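PDB 3NOL: glutamine cyclotransferase from Zymomonas mobilis, which catalyses the cyclisation of N-terminal glutamine to pyroglutamate with release of ammonia, as a glutaminyl cyclase of the beta-propeller type. Local coordinates for residues Gly53-Ser58 and Val70-Gly75; Arg64-Lys69 and Leu78-Leu83. All coordinates share one frame; numbering follows the deposited sequence.

Interaction 1: Gly53-Ser58 and Val70-Gly75; sequences GYFYES and VDIESG
Phe55 and Val70 form one antiparallel hydrogen-bonded pair, joined by two backbone bonds: Phe55 N gives to Val70 O at 3.0 Å, and Val70 N gives to Phe55 O at 2.8 Å. Their side chains leave on the same face of the sheet. After this pair the next link is indirect: a water gives a proton to Gly53 O and takes the N-H of Ile72 at 2.9 Å from Ile72 N.

The apolar part centres on the Phe55 ring. Ile72 CG1 sits 3.7 Å from the centroid of the Phe55 ring and 5° off its normal, a CH-pi contact over the middle of the face. Ile72 CG1 lies anti to its own carbonyl carbon (chi1 -65°), which carries that methylene over the ring while CG2 approaches the rim, 3.8 Å from Phe55 CZ. The two side chains cross at about a right angle. Phe240 meets the Phe55 ring edge-to-face and Phe48, a residue of the calcium site, also touches it.

Tyr54 behaves differently. Val70 O lies at its edge near the ring plane, 3.4 Å from Tyr54 CD1, and the Asp71 side chain crosses that of Tyr54 obliquely, the carboxylate plane turned 58° from the ring.

Within 70-75 the Asp71 carboxylate turns back on its own chain. Asp71 OD2 accepts from Ser74 N and, at 2.8 Å, from Ser74 OG, the two donors arriving from opposite faces of the carboxylate plane. This is an Asx motif, and Gly75 N closes the same turn on Asp71 O.

The Asp71 bonds probably hold the turn in shape by themselves, so the attachment to strand 54-61 can rest on one bridge, one water and the isoleucine over the phenylalanine face.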
loop_
_atom_site.group_PDB
_atom_site.type_symbol
_atom_site.label_atom_id
_atom_site.label_comp_id
_atom_site.label_asym_id
_atom_site.label_seq_id
_atom_site.Cartn_x
_atom_site.Cartn_y
_atom_site.Cartn_z
ATOM N N GLY A 53 -11.906 -10.543 -3.930
ATOM C CA GLY A 53 -11.253 -11.834 -3.746
ATOM C C GLY A 53 -9.830 -11.948 -4.261
ATOM O O GLY A 53 -9.186 -12.987 -4.060
ATOM N N TYR A 54 -9.327 -10.883 -4.891
ATOM C CA TYR A 54 -7.985 -10.885 -5.475
ATOM C C TYR A 54 -7.080 -9.786 -4.926
ATOM O O TYR A 54 -7.566 -8.819 -4.341
ATOM C CB TYR A 54 -8.075 -10.801 -7.011
ATOM C CG TYR A 54 -8.550 -12.103 -7.592
ATOM C CD1 TYR A 54 -7.639 -13.022 -8.136
ATOM C CD2 TYR A 54 -9.910 -12.454 -7.541
ATOM C CE1 TYR A 54 -8.081 -14.242 -8.642
ATOM C CE2 TYR A 54 -10.356 -13.681 -8.042
ATOM C CZ TYR A 54 -9.435 -14.563 -8.583
ATOM O OH TYR A 54 -9.846 -15.778 -9.089
ATOM N N PHE A 55 -5.769 -9.947 -5.118
ATOM C CA PHE A 55 -4.838 -8.838 -4.893
ATOM C C PHE A 55 -4.731 -8.004 -6.165
ATOM O O PHE A 55 -4.739 -8.556 -7.290
ATOM C CB PHE A 55 -3.424 -9.353 -4.581
ATOM C CG PHE A 55 -3.299 -10.055 -3.253
ATOM C CD1 PHE A 55 -4.061 -9.656 -2.148
ATOM C CD2 PHE A 55 -2.354 -11.062 -3.085
ATOM C CE1 PHE A 55 -3.932 -10.314 -0.921
ATOM C CE2 PHE A 55 -2.197 -11.719 -1.846
ATOM C CZ PHE A 55 -2.984 -11.348 -0.774
ATOM N N TYR A 56 -4.579 -6.699 -5.991
ATOM C CA TYR A 56 -4.145 -5.822 -7.093
ATOM C C TYR A 56 -2.833 -5.194 -6.655
ATOM O O TYR A 56 -2.723 -4.699 -5.531
ATOM C CB TYR A 56 -5.199 -4.757 -7.385
ATOM C CG TYR A 56 -6.377 -5.331 -8.143
ATOM C CD1 TYR A 56 -6.435 -5.236 -9.537
ATOM C CD2 TYR A 56 -7.421 -5.982 -7.470
ATOM C CE1 TYR A 56 -7.517 -5.772 -10.260
ATOM C CE2 TYR A 56 -8.518 -6.521 -8.181
ATOM C CZ TYR A 56 -8.551 -6.401 -9.572
ATOM O OH TYR A 56 -9.623 -6.945 -10.267
ATOM N N GLU A 57 -1.842 -5.271 -7.526
ATOM C CA GLU A 57 -0.502 -4.830 -7.188
ATOM C C GLU A 57 0.084 -3.944 -8.279
ATOM O O GLU A 57 -0.041 -4.245 -9.472
ATOM C CB GLU A 57 0.398 -6.046 -6.970
ATOM C CG GLU A 57 1.717 -5.746 -6.230
ATOM C CD GLU A 57 2.564 -7.010 -5.958
ATOM O OE1 GLU A 57 2.064 -8.139 -6.176
ATOM O OE2 GLU A 57 3.720 -6.840 -5.506
ATOM N N SER A 58 0.685 -2.841 -7.838
ATOM C CA SER A 58 1.490 -1.975 -8.675
ATOM C C SER A 58 2.925 -2.376 -8.376
ATOM O O SER A 58 3.371 -2.290 -7.214
ATOM C CB SER A 58 1.275 -0.498 -8.260
ATOM O OG SER A 58 2.216 0.340 -8.886
ATOM N N VAL A 70 -3.818 -10.423 -9.183
ATOM C CA VAL A 70 -3.061 -11.585 -8.721
ATOM C C VAL A 70 -3.926 -12.536 -7.868
ATOM O O VAL A 70 -4.617 -12.105 -6.921
ATOM C CB VAL A 70 -1.802 -11.116 -7.907
ATOM C CG1 VAL A 70 -1.049 -12.288 -7.341
ATOM C CG2 VAL A 70 -0.891 -10.283 -8.739
ATOM N N ASP A 71 -3.887 -13.820 -8.238
ATOM C CA ASP A 71 -4.495 -14.904 -7.453
ATOM C C ASP A 71 -3.780 -15.016 -6.114
ATOM O O ASP A 71 -2.548 -15.151 -6.084
ATOM C CB ASP A 71 -4.351 -16.244 -8.191
ATOM C CG ASP A 71 -4.977 -17.391 -7.421
ATOM O OD1 ASP A 71 -6.215 -17.435 -7.303
ATOM O OD2 ASP A 71 -4.219 -18.237 -6.903
ATOM N N ILE A 72 -4.536 -14.933 -5.021
ATOM C CA ILE A 72 -3.942 -14.922 -3.675
ATOM C C ILE A 72 -3.145 -16.194 -3.393
ATOM O O ILE A 72 -1.981 -16.135 -2.981
ATOM C CB ILE A 72 -4.993 -14.694 -2.553
ATOM C CG1 ILE A 72 -5.617 -13.299 -2.683
ATOM C CG2 ILE A 72 -4.340 -14.863 -1.166
ATOM C CD1 ILE A 72 -6.751 -13.013 -1.709
ATOM N N GLU A 73 -3.792 -17.344 -3.606
ATOM C CA GLU A 73 -3.218 -18.645 -3.222
ATOM C C GLU A 73 -1.930 -19.011 -3.958
ATOM O O GLU A 73 -1.037 -19.634 -3.374
ATOM C CB GLU A 73 -4.269 -19.744 -3.427
ATOM C CG GLU A 73 -5.278 -19.777 -2.296
ATOM C CD GLU A 73 -6.497 -20.643 -2.581
ATOM O OE1 GLU A 73 -6.568 -21.306 -3.642
ATOM O OE2 GLU A 73 -7.397 -20.652 -1.719
ATOM N N SER A 74 -1.838 -18.625 -5.232
ATOM C CA SER A 74 -0.719 -19.031 -6.088
ATOM C C SER A 74 0.274 -17.895 -6.337
ATOM O O SER A 74 1.412 -18.141 -6.745
ATOM C CB SER A 74 -1.237 -19.537 -7.437
ATOM O OG SER A 74 -1.743 -18.457 -8.213
ATOM N N GLY A 75 -0.172 -16.652 -6.113
ATOM C CA GLY A 75 0.611 -15.463 -6.447
ATOM C C GLY A 75 0.774 -15.207 -7.949
ATOM O O GLY A 75 1.594 -14.380 -8.349
HETATM O O HOH W 1 -7.415 -14.868 -5.145
#

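Interaction 2: Arg64-Lys69 and Leu78-Leu83; sequences RSSIRK and LQQIEL
Arg64 meets Glu82 and Leu83 in two different ways. Glu82 OE2 lies over the centre of the guanidinium face, 3.4 Å from Arg64 NH1; no N-H points at it, which makes the salt bridge one of charges alone. The side chains cross at about a right angle. At the guanidinium edge Arg64 NH1 gives a nearly straight bond (166°) to Leu83 O, 2.9 Å away. Bends at chi2 and chi3 curl the arginine round Glu82 OE2, and a water accepts from Arg64 NE and lies within hydrogen-bonding distance of Leu83 O. An alanine here would deprive Leu83 O of its arginine donor and is likely to leave the Glu82 carboxylate without this cationic mate.

Strands 64-70 and 77-82 form the outer beta hairpin of a four-stranded antiparallel propeller blade; the N-to-C directions of the short segments 64-69 and 79-82 lie 158° apart, close to antiparallel. Ile67 and Ile81 form a hydrogen-bonded pair, with Ile67 N 2.9 Å from Ile81 O, and their side chains share the face that packs on Trp112 of strand 108-113.

On the other face Arg68 and Gln80 lie side by side, pointing the same way. Arg68 NE and NH2 both reach Gln80 OE1, with NH2 at 3.0 Å; the oxygen is in the guanidinium plane, yet both donors come from one face of the amide, whose plane is turned 52° from the guanidinium. Arg68 NH1 pairs with Asp40. The far branch of that amide gives a weak bond from Gln80 NE2 to Ser66 OG, 3.1 Å away.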
loop_
_atom_site.group_PDB
_atom_site.type_symbol
_atom_site.label_atom_id
_atom_site.label_comp_id
_atom_site.label_asym_id
_atom_site.label_seq_id
_atom_site.Cartn_x
_atom_site.Cartn_y
_atom_site.Cartn_z
ATOM N N ARG A 64 10.730 -1.192 -15.513
ATOM C CA ARG A 64 9.423 -0.780 -16.042
ATOM C C ARG A 64 8.382 -1.029 -14.963
ATOM O O ARG A 64 8.690 -1.642 -13.942
ATOM C CB ARG A 64 9.076 -1.530 -17.350
ATOM C CG ARG A 64 9.890 -1.053 -18.575
ATOM C CD ARG A 64 9.498 0.359 -19.020
ATOM N NE ARG A 64 8.171 0.428 -19.644
ATOM C CZ ARG A 64 7.901 0.116 -20.912
ATOM N NH1 ARG A 64 6.648 0.200 -21.355
ATOM N NH2 ARG A 64 8.873 -0.308 -21.738
ATOM N N SER A 65 7.169 -0.539 -15.170
ATOM C CA SER A 65 6.143 -0.618 -14.128
ATOM C C SER A 65 4.836 -1.236 -14.660
ATOM O O SER A 65 4.418 -0.973 -15.801
ATOM C CB SER A 65 5.941 0.779 -13.528
ATOM O OG SER A 65 4.642 0.990 -13.033
ATOM N N SER A 66 4.211 -2.064 -13.830
ATOM C CA SER A 66 2.987 -2.764 -14.218
ATOM C C SER A 66 1.921 -2.721 -13.116
ATOM O O SER A 66 2.247 -2.586 -11.932
ATOM C CB SER A 66 3.317 -4.225 -14.551
ATOM O OG SER A 66 3.977 -4.345 -15.807
ATOM N N ILE A 67 0.658 -2.872 -13.530
ATOM C CA ILE A 67 -0.450 -3.072 -12.595
ATOM C C ILE A 67 -0.949 -4.491 -12.881
ATOM O O ILE A 67 -1.193 -4.833 -14.038
ATOM C CB ILE A 67 -1.609 -2.032 -12.805
ATOM C CG1 ILE A 67 -1.121 -0.569 -12.642
ATOM C CG2 ILE A 67 -2.804 -2.369 -11.885
ATOM C CD1 ILE A 67 -0.255 -0.293 -11.476
ATOM N N ARG A 68 -1.057 -5.315 -11.844
ATOM C CA ARG A 68 -1.497 -6.702 -12.038
ATOM C C ARG A 68 -2.609 -7.119 -11.094
ATOM O O ARG A 68 -2.646 -6.679 -9.942
ATOM C CB ARG A 68 -0.335 -7.685 -11.901
ATOM C CG ARG A 68 0.472 -7.531 -10.619
ATOM C CD ARG A 68 1.518 -8.646 -10.380
ATOM N NE ARG A 68 2.351 -8.898 -11.559
ATOM C CZ ARG A 68 3.570 -9.444 -11.548
ATOM N NH1 ARG A 68 4.183 -9.810 -10.395
ATOM N NH2 ARG A 68 4.176 -9.630 -12.719
ATOM N N LYS A 69 -3.497 -7.977 -11.602
ATOM C CA LYS A 69 -4.466 -8.697 -10.776
ATOM C C LYS A 69 -3.873 -10.070 -10.467
ATOM O O LYS A 69 -3.495 -10.793 -11.387
ATOM C CB LYS A 69 -5.777 -8.880 -11.546
ATOM C CG LYS A 69 -6.839 -9.569 -10.746
ATOM C CD LYS A 69 -8.149 -9.684 -11.569
ATOM C CE LYS A 69 -9.242 -10.430 -10.798
ATOM N NZ LYS A 69 -10.507 -10.578 -11.609
ATOM N N LEU A 78 -3.293 -12.796 -13.309
ATOM C CA LEU A 78 -4.439 -13.118 -14.185
ATOM C C LEU A 78 -4.592 -12.078 -15.303
ATOM O O LEU A 78 -5.082 -12.389 -16.403
ATOM C CB LEU A 78 -5.745 -13.239 -13.393
ATOM C CG LEU A 78 -6.085 -14.492 -12.571
ATOM C CD1 LEU A 78 -5.261 -14.593 -11.295
ATOM C CD2 LEU A 78 -7.582 -14.465 -12.243
ATOM N N GLN A 79 -4.131 -10.858 -15.018
ATOM C CA GLN A 79 -4.338 -9.693 -15.881
ATOM C C GLN A 79 -3.238 -8.699 -15.566
ATOM O O GLN A 79 -2.905 -8.516 -14.407
ATOM C CB GLN A 79 -5.700 -9.097 -15.528
ATOM C CG GLN A 79 -6.108 -7.867 -16.284
ATOM C CD GLN A 79 -7.437 -7.358 -15.744
ATOM O OE1 GLN A 79 -7.664 -7.399 -14.534
ATOM N NE2 GLN A 79 -8.317 -6.896 -16.627
ATOM N N GLN A 80 -2.651 -8.069 -16.582
ATOM C CA GLN A 80 -1.589 -7.104 -16.299
ATOM C C GLN A 80 -1.532 -6.060 -17.392
ATOM O O GLN A 80 -1.727 -6.402 -18.561
ATOM C CB GLN A 80 -0.244 -7.838 -16.232
ATOM C CG GLN A 80 0.935 -6.983 -15.742
ATOM C CD GLN A 80 2.156 -7.840 -15.458
ATOM O OE1 GLN A 80 2.054 -8.874 -14.758
ATOM N NE2 GLN A 80 3.328 -7.420 -15.975
ATOM N N ILE A 81 -1.266 -4.811 -17.000
ATOM C CA ILE A 81 -0.888 -3.746 -17.952
ATOM C C ILE A 81 0.505 -3.248 -17.603
ATOM O O ILE A 81 0.896 -3.262 -16.426
ATOM C CB ILE A 81 -1.932 -2.583 -18.032
ATOM C CG1 ILE A 81 -2.127 -1.872 -16.677
ATOM C CG2 ILE A 81 -3.254 -3.104 -18.638
ATOM C CD1 ILE A 81 -2.931 -0.559 -16.728
ATOM N N GLU A 82 1.259 -2.864 -18.627
ATOM C CA GLU A 82 2.567 -2.293 -18.450
ATOM C C GLU A 82 2.464 -0.815 -18.824
ATOM O O GLU A 82 2.045 -0.468 -19.939
ATOM C CB GLU A 82 3.571 -3.014 -19.362
ATOM C CG GLU A 82 4.976 -2.481 -19.205
ATOM C CD GLU A 82 6.031 -3.243 -20.004
ATOM O OE1 GLU A 82 5.702 -4.244 -20.697
ATOM O OE2 GLU A 82 7.210 -2.808 -19.933
ATOM N N LEU A 83 2.846 0.057 -17.899
ATOM C CA LEU A 83 2.776 1.491 -18.143
ATOM C C LEU A 83 3.816 1.917 -19.174
ATOM O O LEU A 83 4.860 1.279 -19.302
ATOM C CB LEU A 83 2.988 2.274 -16.844
ATOM C CG LEU A 83 1.948 2.052 -15.733
ATOM C CD1 LEU A 83 2.030 3.215 -14.751
ATOM C CD2 LEU A 83 0.533 1.893 -16.264
HETATM O O HOH W 2 6.799 1.619 -17.209
#

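How the interactions relate
Both interactions belong to one four-stranded antiparallel sheet, ordered 44-51, 54-61, 64-70, 77-82, with their centres about 12 Å apart on the same side of the chain's centre. Along the chain the segments alternate: 53-58, 64-69, 70-75, 78-83. Interaction 2 joins strand 64-70 to the edge strand 77-82, whereas interaction 1 ties the connection between those strands back to strand 54-61. They meet directly, since Glu57 O lies 2.8 Å from Arg68 N, a probable hydrogen bond, and Ser58 CB packs 3.6 Å from Ile67 CD1. The hairpin and its loop are thus probably held to the blade as one unit, the Phe55 side chain nearer the calcium ion (about 9 Å) than that of Ile67 (about 12 Å).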